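Local coordinates for protein BIFUNCTIONAL PROTEIN Proline utilization A (PutA) (Corynebacterium freiburgense, PDB 5UX5) that probably oxidises proline to glutamate in two steps, pairing an FAD-dependent proline dehydrogenase with an NAD-dependent aldehyde dehydrogenase in one polypeptide, at residues Asn572-Pro577 with Tyr906-Gly911; Ile947-Glu952 with Arg1050-Phe1055; Glu985-Leu990 with Thr999-Leu1004; Leu995-Glu1000 with His1054-Gln1059. All blocks are in the same frame, centred on the assembly; numbering follows the deposited sequence.

Contact 1: Asn572-Pro577 with Tyr906-Gly911; sequences NALNTP and YVAQLG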
# COMPACT_ATOMS: atom_id res chain seq x y z
N ASN A 572 6.91 13.68 -24.11
CA ASN A 572 6.53 13.33 -25.48
C ASN A 572 5.08 13.68 -25.77
O ASN A 572 4.76 14.15 -26.86
CB ASN A 572 6.85 11.86 -25.75
CG ASN A 572 8.33 11.67 -26.00
OD1 ASN A 572 9.06 11.13 -25.18
ND2 ASN A 572 8.79 12.16 -27.15
N ALA A 573 4.18 13.49 -24.81
CA ALA A 573 2.80 13.87 -25.07
C ALA A 573 2.59 15.38 -25.27
O ALA A 573 1.51 15.78 -25.72
CB ALA A 573 1.92 13.35 -23.94
N LEU A 574 3.59 16.24 -25.00
CA LEU A 574 3.42 17.67 -25.25
C LEU A 574 3.32 17.99 -26.74
O LEU A 574 2.60 18.91 -27.14
CB LEU A 574 4.57 18.47 -24.64
CG LEU A 574 4.71 18.68 -23.15
CD1 LEU A 574 6.09 19.27 -22.88
CD2 LEU A 574 3.62 19.62 -22.64
N ASN A 575 4.07 17.27 -27.57
CA ASN A 575 4.10 17.51 -29.00
C ASN A 575 3.02 16.78 -29.74
O ASN A 575 3.04 16.76 -30.97
CB ASN A 575 5.47 17.15 -29.57
CG ASN A 575 6.55 18.09 -29.10
OD1 ASN A 575 6.30 19.30 -28.91
ND2 ASN A 575 7.74 17.56 -28.88
N THR A 576 2.08 16.18 -29.02
CA THR A 576 0.98 15.45 -29.64
C THR A 576 0.23 16.40 -30.59
O THR A 576 0.13 17.60 -30.31
CB THR A 576 0.07 14.89 -28.54
OG1 THR A 576 -0.85 13.95 -29.09
CG2 THR A 576 -0.72 15.99 -27.88
N PRO A 577 -0.20 15.94 -31.75
CA PRO A 577 -0.81 16.87 -32.71
C PRO A 577 -2.15 17.35 -32.19
O PRO A 577 -2.97 16.57 -31.70
CB PRO A 577 -0.97 16.03 -33.98
CG PRO A 577 -1.02 14.61 -33.51
CD PRO A 577 -0.18 14.55 -32.25
N TYR A 906 0.49 17.69 -15.34
CA TYR A 906 1.42 18.36 -14.44
C TYR A 906 2.56 19.03 -15.22
O TYR A 906 2.82 20.23 -15.07
CB TYR A 906 1.95 17.35 -13.43
CG TYR A 906 2.73 17.95 -12.30
CD1 TYR A 906 2.07 18.50 -11.21
CD2 TYR A 906 4.13 17.98 -12.32
CE1 TYR A 906 2.80 19.07 -10.15
CE2 TYR A 906 4.86 18.55 -11.29
CZ TYR A 906 4.19 19.09 -10.20
OH TYR A 906 4.91 19.65 -9.17
N VAL A 907 3.30 18.26 -16.02
CA VAL A 907 4.34 18.85 -16.85
C VAL A 907 3.81 20.04 -17.65
O VAL A 907 4.45 21.09 -17.72
CB VAL A 907 4.93 17.78 -17.77
CG1 VAL A 907 5.75 18.45 -18.86
CG2 VAL A 907 5.76 16.77 -16.97
N ALA A 908 2.62 19.90 -18.25
CA ALA A 908 2.08 20.94 -19.11
C ALA A 908 1.84 22.28 -18.41
O ALA A 908 1.61 23.28 -19.10
CB ALA A 908 0.77 20.45 -19.74
N GLN A 909 1.88 22.35 -17.07
CA GLN A 909 1.77 23.63 -16.37
C GLN A 909 3.05 24.43 -16.42
O GLN A 909 3.02 25.64 -16.15
CB GLN A 909 1.39 23.45 -14.91
CG GLN A 909 0.08 22.78 -14.67
CD GLN A 909 -0.29 22.73 -13.19
OE1 GLN A 909 -1.47 22.80 -12.84
NE2 GLN A 909 0.72 22.59 -12.34
N LEU A 910 4.18 23.79 -16.70
CA LEU A 910 5.47 24.46 -16.54
C LEU A 910 5.85 25.23 -17.80
O LEU A 910 6.95 25.14 -18.34
CB LEU A 910 6.54 23.46 -16.12
CG LEU A 910 6.22 22.83 -14.75
CD1 LEU A 910 7.34 21.97 -14.25
CD2 LEU A 910 5.85 23.90 -13.69
N GLY A 911 4.89 26.02 -18.26
CA GLY A 911 5.10 26.80 -19.45
C GLY A 911 3.84 27.56 -19.78
O GLY A 911 2.99 27.79 -18.92

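Contact 2: Ile947-Glu952 with Arg1050-Phe1055; sequences IAWRTE and RELLHF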
# COMPACT_ATOMS: atom_id res chain seq x y z
N ILE A 947 -14.48 18.41 -28.62
CA ILE A 947 -13.49 17.36 -28.86
C ILE A 947 -12.71 17.05 -27.59
O ILE A 947 -12.45 15.88 -27.28
CB ILE A 947 -12.53 17.75 -30.01
CG1 ILE A 947 -13.27 17.89 -31.30
CG2 ILE A 947 -11.41 16.76 -30.13
CD1 ILE A 947 -12.36 18.52 -32.30
N ALA A 948 -12.29 18.08 -26.87
CA ALA A 948 -11.60 17.85 -25.61
C ALA A 948 -12.51 17.12 -24.63
O ALA A 948 -12.07 16.20 -23.94
CB ALA A 948 -11.12 19.18 -25.02
N TRP A 949 -13.80 17.45 -24.62
CA TRP A 949 -14.70 16.77 -23.70
C TRP A 949 -14.83 15.29 -24.08
O TRP A 949 -14.80 14.43 -23.20
CB TRP A 949 -16.06 17.47 -23.69
CG TRP A 949 -16.85 17.21 -22.44
CD1 TRP A 949 -17.85 16.30 -22.27
CD2 TRP A 949 -16.66 17.83 -21.16
NE1 TRP A 949 -18.31 16.33 -21.00
CE2 TRP A 949 -17.60 17.26 -20.29
CE3 TRP A 949 -15.79 18.82 -20.68
CZ2 TRP A 949 -17.70 17.65 -18.95
CZ3 TRP A 949 -15.90 19.21 -19.34
CH2 TRP A 949 -16.85 18.63 -18.50
N ARG A 950 -14.92 14.98 -25.38
CA ARG A 950 -14.99 13.59 -25.82
C ARG A 950 -13.70 12.83 -25.55
O ARG A 950 -13.73 11.63 -25.26
CB ARG A 950 -15.31 13.50 -27.30
CG ARG A 950 -16.66 14.00 -27.70
CD ARG A 950 -16.86 13.79 -29.16
NE ARG A 950 -18.05 14.46 -29.62
CZ ARG A 950 -18.50 14.42 -30.87
NH1 ARG A 950 -17.85 13.72 -31.79
NH2 ARG A 950 -19.59 15.08 -31.21
N THR A 951 -12.55 13.50 -25.68
CA THR A 951 -11.27 12.82 -25.62
C THR A 951 -10.84 12.54 -24.18
O THR A 951 -10.41 11.43 -23.86
CB THR A 951 -10.20 13.67 -26.30
OG1 THR A 951 -10.41 13.63 -27.72
CG2 THR A 951 -8.81 13.12 -25.97
N GLU A 952 -10.98 13.54 -23.31
CA GLU A 952 -10.39 13.56 -21.99
C GLU A 952 -11.42 13.87 -20.89
O GLU A 952 -11.74 13.00 -20.06
CB GLU A 952 -9.25 14.59 -21.98
CG GLU A 952 -8.43 14.66 -20.68
CD GLU A 952 -7.42 13.54 -20.59
OE1 GLU A 952 -7.49 12.63 -21.44
OE2 GLU A 952 -6.58 13.56 -19.67
N ARG A 1050 -6.81 23.01 -23.44
CA ARG A 1050 -6.11 23.81 -22.45
C ARG A 1050 -7.04 24.66 -21.60
O ARG A 1050 -6.97 24.59 -20.37
CB ARG A 1050 -5.09 24.73 -23.12
CG ARG A 1050 -4.01 24.05 -23.93
CD ARG A 1050 -3.28 23.00 -23.17
NE ARG A 1050 -2.97 23.46 -21.83
CZ ARG A 1050 -2.56 22.65 -20.85
NH1 ARG A 1050 -2.39 21.34 -21.11
NH2 ARG A 1050 -2.33 23.13 -19.64
N GLU A 1051 -7.96 25.41 -22.22
CA GLU A 1051 -8.74 26.39 -21.47
C GLU A 1051 -9.68 25.72 -20.49
O GLU A 1051 -9.91 26.26 -19.40
CB GLU A 1051 -9.54 27.28 -22.42
CG GLU A 1051 -10.25 28.46 -21.77
CD GLU A 1051 -9.31 29.45 -21.08
OE1 GLU A 1051 -9.58 29.78 -19.90
OE2 GLU A 1051 -8.33 29.93 -21.71
N LEU A 1052 -10.24 24.56 -20.83
CA LEU A 1052 -11.21 23.92 -19.94
C LEU A 1052 -10.58 23.45 -18.62
O LEU A 1052 -11.32 23.19 -17.66
CB LEU A 1052 -11.93 22.76 -20.65
CG LEU A 1052 -12.95 23.16 -21.74
CD1 LEU A 1052 -13.47 22.00 -22.56
CD2 LEU A 1052 -14.13 23.89 -21.17
N LEU A 1053 -9.25 23.38 -18.52
CA LEU A 1053 -8.66 22.97 -17.24
C LEU A 1053 -8.99 23.99 -16.16
O LEU A 1053 -9.15 23.63 -14.99
CB LEU A 1053 -7.14 22.76 -17.38
CG LEU A 1053 -6.67 21.55 -18.21
CD1 LEU A 1053 -5.18 21.49 -18.46
CD2 LEU A 1053 -7.09 20.25 -17.64
N HIS A 1054 -9.16 25.26 -16.55
CA HIS A 1054 -9.54 26.31 -15.62
C HIS A 1054 -10.94 26.12 -15.06
O HIS A 1054 -11.27 26.76 -14.05
CB HIS A 1054 -9.45 27.67 -16.32
CG HIS A 1054 -8.10 27.96 -16.89
ND1 HIS A 1054 -7.92 28.49 -18.15
CD2 HIS A 1054 -6.86 27.80 -16.37
CE1 HIS A 1054 -6.63 28.64 -18.38
NE2 HIS A 1054 -5.96 28.23 -17.32
N PHE A 1055 -11.74 25.23 -15.65
CA PHE A 1055 -13.10 25.01 -15.20
C PHE A 1055 -13.30 23.68 -14.49
O PHE A 1055 -14.44 23.32 -14.17
CB PHE A 1055 -14.05 25.12 -16.40
CG PHE A 1055 -14.11 26.50 -16.98
CD1 PHE A 1055 -13.07 26.98 -17.77
CD2 PHE A 1055 -15.19 27.32 -16.73
CE1 PHE A 1055 -13.11 28.27 -18.29
CE2 PHE A 1055 -15.24 28.60 -17.28
CZ PHE A 1055 -14.20 29.07 -18.05

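Contact 3: Glu985-Leu990 with Thr999-Leu1004; sequences EQFNRL and TELRKL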
# COMPACT_ATOMS: atom_id res chain seq x y z
N GLU A 985 -16.31 39.27 -26.20
CA GLU A 985 -16.05 38.05 -26.93
C GLU A 985 -15.40 37.01 -26.03
O GLU A 985 -15.85 35.86 -25.97
CB GLU A 985 -15.21 38.32 -28.18
CG GLU A 985 -14.68 37.06 -28.77
CD GLU A 985 -14.16 37.21 -30.19
OE1 GLU A 985 -13.26 38.06 -30.43
OE2 GLU A 985 -14.63 36.46 -31.05
N GLN A 986 -14.34 37.40 -25.29
CA GLN A 986 -13.68 36.45 -24.40
C GLN A 986 -14.60 36.02 -23.28
O GLN A 986 -14.63 34.84 -22.91
CB GLN A 986 -12.39 37.05 -23.83
CG GLN A 986 -11.34 37.37 -24.89
CD GLN A 986 -10.18 38.20 -24.37
OE1 GLN A 986 -9.94 38.28 -23.16
NE2 GLN A 986 -9.44 38.82 -25.28
N PHE A 987 -15.40 36.95 -22.73
CA PHE A 987 -16.39 36.54 -21.75
C PHE A 987 -17.37 35.50 -22.32
O PHE A 987 -17.86 34.65 -21.58
CB PHE A 987 -17.15 37.74 -21.22
CG PHE A 987 -17.84 37.47 -19.92
CD1 PHE A 987 -17.13 37.53 -18.72
CD2 PHE A 987 -19.17 37.09 -19.88
CE1 PHE A 987 -17.74 37.24 -17.50
CE2 PHE A 987 -19.80 36.80 -18.66
CZ PHE A 987 -19.08 36.88 -17.47
N ASN A 988 -17.72 35.60 -23.60
CA ASN A 988 -18.58 34.58 -24.21
C ASN A 988 -17.84 33.25 -24.33
O ASN A 988 -18.43 32.17 -24.15
CB ASN A 988 -19.09 35.05 -25.57
CG ASN A 988 -20.17 36.12 -25.45
OD1 ASN A 988 -20.77 36.31 -24.39
ND2 ASN A 988 -20.43 36.81 -26.56
N ARG A 989 -16.55 33.30 -24.65
CA ARG A 989 -15.77 32.07 -24.67
C ARG A 989 -15.81 31.38 -23.31
O ARG A 989 -15.81 30.15 -23.25
CB ARG A 989 -14.32 32.35 -25.07
CG ARG A 989 -13.58 31.10 -25.46
CD ARG A 989 -12.96 30.35 -24.26
NE ARG A 989 -12.37 29.09 -24.68
CZ ARG A 989 -13.04 27.95 -24.75
NH1 ARG A 989 -14.31 27.89 -24.39
NH2 ARG A 989 -12.45 26.87 -25.18
N LEU A 990 -15.78 32.16 -22.22
CA LEU A 990 -15.93 31.58 -20.89
C LEU A 990 -17.36 31.11 -20.61
O LEU A 990 -17.56 30.18 -19.84
CB LEU A 990 -15.47 32.58 -19.81
CG LEU A 990 -14.01 33.10 -19.76
CD1 LEU A 990 -13.76 33.82 -18.49
CD2 LEU A 990 -13.00 32.02 -19.93
N THR A 999 -20.09 25.49 -14.26
CA THR A 999 -19.48 26.50 -13.41
C THR A 999 -20.28 27.80 -13.46
O THR A 999 -20.95 28.11 -14.45
CB THR A 999 -18.05 26.77 -13.87
OG1 THR A 999 -17.30 25.56 -13.83
CG2 THR A 999 -17.38 27.79 -13.01
N GLU A 1000 -20.25 28.52 -12.35
CA GLU A 1000 -20.84 29.85 -12.23
C GLU A 1000 -19.73 30.86 -12.47
O GLU A 1000 -18.64 30.71 -11.92
CB GLU A 1000 -21.46 30.04 -10.86
CG GLU A 1000 -22.11 31.38 -10.62
CD GLU A 1000 -22.38 31.69 -9.15
OE1 GLU A 1000 -23.17 32.62 -8.89
OE2 GLU A 1000 -21.82 31.01 -8.25
N LEU A 1001 -19.98 31.81 -13.37
CA LEU A 1001 -19.08 32.94 -13.59
C LEU A 1001 -19.51 34.10 -12.70
O LEU A 1001 -20.71 34.41 -12.62
CB LEU A 1001 -19.09 33.35 -15.05
CG LEU A 1001 -18.71 32.21 -15.97
CD1 LEU A 1001 -18.83 32.62 -17.41
CD2 LEU A 1001 -17.32 31.86 -15.67
N ARG A 1002 -18.56 34.71 -12.00
CA ARG A 1002 -18.80 35.91 -11.20
C ARG A 1002 -17.83 36.99 -11.65
O ARG A 1002 -16.61 36.78 -11.60
CB ARG A 1002 -18.65 35.66 -9.70
CG ARG A 1002 -19.75 34.89 -9.07
CD ARG A 1002 -19.55 34.82 -7.57
NE ARG A 1002 -20.29 33.71 -6.98
CZ ARG A 1002 -19.98 33.15 -5.82
NH1 ARG A 1002 -18.94 33.61 -5.13
NH2 ARG A 1002 -20.69 32.13 -5.34
N LYS A 1003 -18.37 38.13 -12.11
CA LYS A 1003 -17.55 39.28 -12.46
C LYS A 1003 -17.00 39.91 -11.19
O LYS A 1003 -17.66 39.91 -10.15
CB LYS A 1003 -18.34 40.31 -13.27
CG LYS A 1003 -18.02 40.26 -14.78
CD LYS A 1003 -18.98 41.11 -15.60
CE LYS A 1003 -18.78 40.90 -17.10
NZ LYS A 1003 -17.46 41.40 -17.60
N LEU A 1004 -15.75 40.36 -11.25
CA LEU A 1004 -15.01 40.79 -10.07
C LEU A 1004 -14.35 42.13 -10.36
O LEU A 1004 -13.71 42.28 -11.40
CB LEU A 1004 -13.96 39.76 -9.68
CG LEU A 1004 -13.14 40.01 -8.41
CD1 LEU A 1004 -13.88 39.56 -7.14
CD2 LEU A 1004 -11.84 39.29 -8.56

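Contact 4: Leu995-Glu1000 with His1054-Gln1059; sequences LRTGTE and HFLKEQ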
# COMPACT_ATOMS: atom_id res chain seq x y z
N LEU A 995 -21.10 26.73 -19.60
CA LEU A 995 -22.32 26.01 -19.94
C LEU A 995 -22.09 24.51 -19.95
O LEU A 995 -23.00 23.74 -19.65
CB LEU A 995 -22.84 26.48 -21.30
CG LEU A 995 -24.13 25.91 -21.86
CD1 LEU A 995 -25.26 26.13 -20.92
CD2 LEU A 995 -24.45 26.58 -23.21
N ARG A 996 -20.86 24.09 -20.25
CA ARG A 996 -20.52 22.68 -20.39
C ARG A 996 -20.11 22.05 -19.07
O ARG A 996 -20.37 20.85 -18.86
CB ARG A 996 -19.39 22.54 -21.43
CG ARG A 996 -18.83 21.14 -21.58
CD ARG A 996 -17.79 21.04 -22.67
NE ARG A 996 -18.26 21.49 -23.98
CZ ARG A 996 -18.86 20.71 -24.88
NH1 ARG A 996 -19.07 19.43 -24.60
NH2 ARG A 996 -19.26 21.19 -26.05
N THR A 997 -19.46 22.80 -18.18
CA THR A 997 -19.04 22.25 -16.91
C THR A 997 -20.03 22.53 -15.79
O THR A 997 -19.97 21.86 -14.74
CB THR A 997 -17.65 22.76 -16.52
OG1 THR A 997 -17.69 24.18 -16.38
CG2 THR A 997 -16.66 22.39 -17.57
N GLY A 998 -20.94 23.48 -15.99
CA GLY A 998 -21.84 23.92 -14.93
C GLY A 998 -21.29 24.98 -14.00
O GLY A 998 -21.97 25.34 -13.03
N THR A 999 -20.09 25.49 -14.26
CA THR A 999 -19.48 26.50 -13.41
C THR A 999 -20.28 27.80 -13.46
O THR A 999 -20.95 28.11 -14.45
CB THR A 999 -18.05 26.77 -13.87
OG1 THR A 999 -17.30 25.56 -13.83
CG2 THR A 999 -17.38 27.79 -13.01
N GLU A 1000 -20.25 28.52 -12.35
CA GLU A 1000 -20.84 29.85 -12.23
C GLU A 1000 -19.73 30.86 -12.47
O GLU A 1000 -18.64 30.71 -11.92
CB GLU A 1000 -21.46 30.04 -10.86
CG GLU A 1000 -22.11 31.38 -10.62
CD GLU A 1000 -22.38 31.69 -9.15
OE1 GLU A 1000 -23.17 32.62 -8.89
OE2 GLU A 1000 -21.82 31.01 -8.25
N HIS A 1054 -9.16 25.26 -16.55
CA HIS A 1054 -9.54 26.31 -15.62
C HIS A 1054 -10.94 26.12 -15.06
O HIS A 1054 -11.27 26.76 -14.05
CB HIS A 1054 -9.45 27.67 -16.32
CG HIS A 1054 -8.10 27.96 -16.89
ND1 HIS A 1054 -7.92 28.49 -18.15
CD2 HIS A 1054 -6.86 27.80 -16.37
CE1 HIS A 1054 -6.63 28.64 -18.38
NE2 HIS A 1054 -5.96 28.23 -17.32
N PHE A 1055 -11.74 25.23 -15.65
CA PHE A 1055 -13.10 25.01 -15.20
C PHE A 1055 -13.30 23.68 -14.49
O PHE A 1055 -14.44 23.32 -14.17
CB PHE A 1055 -14.05 25.12 -16.40
CG PHE A 1055 -14.11 26.50 -16.98
CD1 PHE A 1055 -13.07 26.98 -17.77
CD2 PHE A 1055 -15.19 27.32 -16.73
CE1 PHE A 1055 -13.11 28.27 -18.29
CE2 PHE A 1055 -15.24 28.60 -17.28
CZ PHE A 1055 -14.20 29.07 -18.05
N LEU A 1056 -12.21 22.96 -14.21
CA LEU A 1056 -12.25 21.58 -13.72
C LEU A 1056 -11.25 21.34 -12.59
O LEU A 1056 -10.15 21.89 -12.56
CB LEU A 1056 -11.97 20.58 -14.86
CG LEU A 1056 -12.94 20.62 -16.05
CD1 LEU A 1056 -12.31 19.90 -17.23
CD2 LEU A 1056 -14.28 20.01 -15.70
N LYS A 1057 -11.64 20.46 -11.69
CA LYS A 1057 -10.77 20.01 -10.61
C LYS A 1057 -10.43 18.54 -10.85
O LYS A 1057 -11.33 17.69 -10.89
CB LYS A 1057 -11.47 20.18 -9.26
CG LYS A 1057 -11.83 21.60 -8.86
CD LYS A 1057 -12.51 21.57 -7.50
CE LYS A 1057 -13.78 20.74 -7.58
NZ LYS A 1057 -14.76 20.97 -6.49
N GLU A 1058 -9.15 18.23 -10.97
CA GLU A 1058 -8.76 16.85 -11.19
C GLU A 1058 -9.01 16.03 -9.92
O GLU A 1058 -8.94 16.56 -8.81
CB GLU A 1058 -7.28 16.78 -11.57
CG GLU A 1058 -6.94 17.56 -12.83
CD GLU A 1058 -5.46 17.55 -13.18
OE1 GLU A 1058 -5.09 18.21 -14.19
OE2 GLU A 1058 -4.68 16.92 -12.43
N GLN A 1059 -9.33 14.74 -10.11
CA GLN A 1059 -9.58 13.85 -8.97
C GLN A 1059 -9.24 12.40 -9.29
O GLN A 1059 -9.63 11.87 -10.33
CB GLN A 1059 -11.05 13.92 -8.53
CG GLN A 1059 -11.41 12.97 -7.40
CD GLN A 1059 -12.87 13.02 -7.04
OE1 GLN A 1059 -13.73 12.68 -7.86
NE2 GLN A 1059 -13.17 13.41 -5.80

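Contact 1: Asn572-Pro577 with Tyr906-Gly911
Leu574, in the last turn of helix 550-574, faces the turn Tyr906-Gln909, whose backbone angles are helical, the nearest backbone approach being 7.1 Å between Leu574 CA and Ala908 CA. The side chain of Leu574 spans that spacing. Its CB points at the turn, and its two methyls divide the work. CD1 meets Val907 CG1 at 4.1 Å, the leucine and valine side chains crossing obliquely. CD2 sits against Ala908, 4.1 Å from Ala908 CB and equally far from Ala908 CA, so it rests on backbone as well as methyl. Val907 has CG1 anti to its backbone N (chi1 166°), which turns this branch to the leucine. Both segments belong to the aldehyde dehydrogenase part, which binds NAD. Here Leu910 centres an inverse gamma turn that leads into strand 911-915, antiparallel partner of strand 580-591 in the mixed sheet. Val907 and Leu910 also touch Ala611 of helix 599-611, so the 906-911 turn contacts two helices. Within the turn, Leu910 N bonds to Val907 O at 2.9 Å, and Ala908 O accepts from Trp913 NE1.

Contact 2: Ile947-Glu952 with Arg1050-Phe1055
Ala948 and Trp949, neighbours on helix 936-953, share a single methyl of Leu1052 as their meeting point; the closest alpha carbons, Ala948 CA and Leu1052 CA, are 8.3 Å apart. Along the helix, Ile947 comes first, and its carbonyl holds the helix turn, not the contact: Ile947 O accepts from Thr951 N at 2.9 Å and from Thr951 OG1 at 3.1 Å. These two donors approach from opposite faces of the carbonyl plane, so the turn carries a side-chain bond besides its backbone one. Ala948 follows, its CB directed at the other segment and ending 4.4 Å from Leu1052 CD1. Trp949 is less directly aimed, but its indole swings inward: CE3 reaches the same CD1 at 4.4 Å, and the methyl lies at the edge of the ring, near its plane. With CG anti to the backbone N (chi1 -157°) and chi2 -99°, CE3 is the indole atom nearest the leucine. Both are loose van der Waals contacts. Glu952, closing the segment, bonds through OE2 to Tyr971 OH. The other segment, a helix end running into a 3-10 stretch, is secured by charge and polar groups: Glu1051 OE1 accepts from His1054 ND1 at 2.7 Å, OE1 lying near the imidazole plane while ND1 approaches from above the carboxylate plane, and Glu1051 OE2 forms a salt bridge with Arg1017. The arrangement is a helix packed on the helical connection that leads into strand 1056-1064, consistent with the alpha/beta architecture of a Rossmann-like C-terminal domain.

Contact 3: Glu985-Leu990 with Thr999-Leu1004
Lys1003 lies across one face of the Phe987 ring, joining the C-terminal end of strand 1000-1003 to helix 984-997. Its CB leaves the strand without pointing straight at the helix, and the chain then reaches over. CG comes to 4.1 Å from Phe987 CE1. CD carries the nearly straight chain onward to CE, which comes closest, 3.8 Å from Phe987 CE1. CE stands 4.1 Å from the centroid of the Phe987 ring, 20° off the normal, a CH-pi contact over the face though displaced toward the rim. The chain then bends at its last torsion (chi4 -67°), keeping NZ near the ring instead of running past it. NZ is 4.5 Å from the same centroid, an off-centre cation-pi contact; it also has a long, weak ion pair with Asp982. CB of Phe987 points at the strand and CG is anti to the backbone N, which lays the ring beside the lysine. Two residues earlier on the strand, Leu1001 also points at the helix. Its CD1 packs on Leu990, 4.1 Å from Leu990 CB and 3.7 Å from Leu990 O, and it lies 4.3 Å from Phe987 CZ, oblique to the ring. Phe987 and Leu990 rest in turn on Val979 of strand 965-980. The short segments have their axes 10.8 Å apart, with N-to-C directions 151° apart, close to antiparallel. Strands 965-980 and 1000-1003 pair in parallel, so the helix returns the chain between them: this is the beta-alpha-beta crossover from which Rossmann-type folds are built.

Contact 4: Leu995-Glu1000 with His1054-Gln1059
The turn from helix 984-997 into strand 1000-1003, the second half of a beta-alpha-beta unit, packs here against the 3-10 segment that precedes strand 1056-1064 and against the first residue of that strand. Thr997 and Phe1055 mark the closest backbone approach, their CA atoms 6.8 Å apart. Thr997 places its two branches differently: OG1 meets Phe1055 CB at 3.8 Å, whereas CG2 touches Leu1056 CD2 at 3.9 Å. OG1 sits between its own backbone N and carbonyl carbon (chi1 61°), a setting in which it bonds back to Ala993 O one helical turn earlier. Thr999 comes in at about a right angle to the Phe1055 side chain, its OG1 3.6 Å from Phe1055 O and 4.0 Å from Phe1055 CD2, at the ring edge and near the ring plane. That hydroxyl hydrogen-bonds to Leu974 O on strand 965-980 and lies 2.9 Å from Thr997 OG1, so the two threonine hydroxyls cluster beside the phenylalanine. Between them Gly998 turns the chain with positive phi (84°). Phe1055 also pairs by backbone with Leu974, so strand 965-980 holds both sides of the contact. The arrangement is that of a glycine-terminated helix end turning into a parallel strand in a Rossmann-like alpha/beta layer.

In the fold
Contact 1 comes first along the chain, within the aldehyde dehydrogenase part, and closes before the other three open. Contact 3 is nested inside the loop closed by contact 2, whose centre is about 16 Å away. Contacts 2 and 4, centres about 9 Å apart, share His1054 and Phe1055, while 3 and 4, about 12 Å apart, share Thr999, Glu1000 and helix 984-997. Phe1055 links all three: its CZ lies 3.7 Å from Leu990 CD2. Contact 1 adjoins this group through Ala908 CB, 3.6 Å from Arg1050 NH1. Strand 1056-1064 also pairs with strand 870-873 of the aldehyde dehydrogenase part; the C-terminal domain matters for catalysis, and this pairing is one physical link through which it could act.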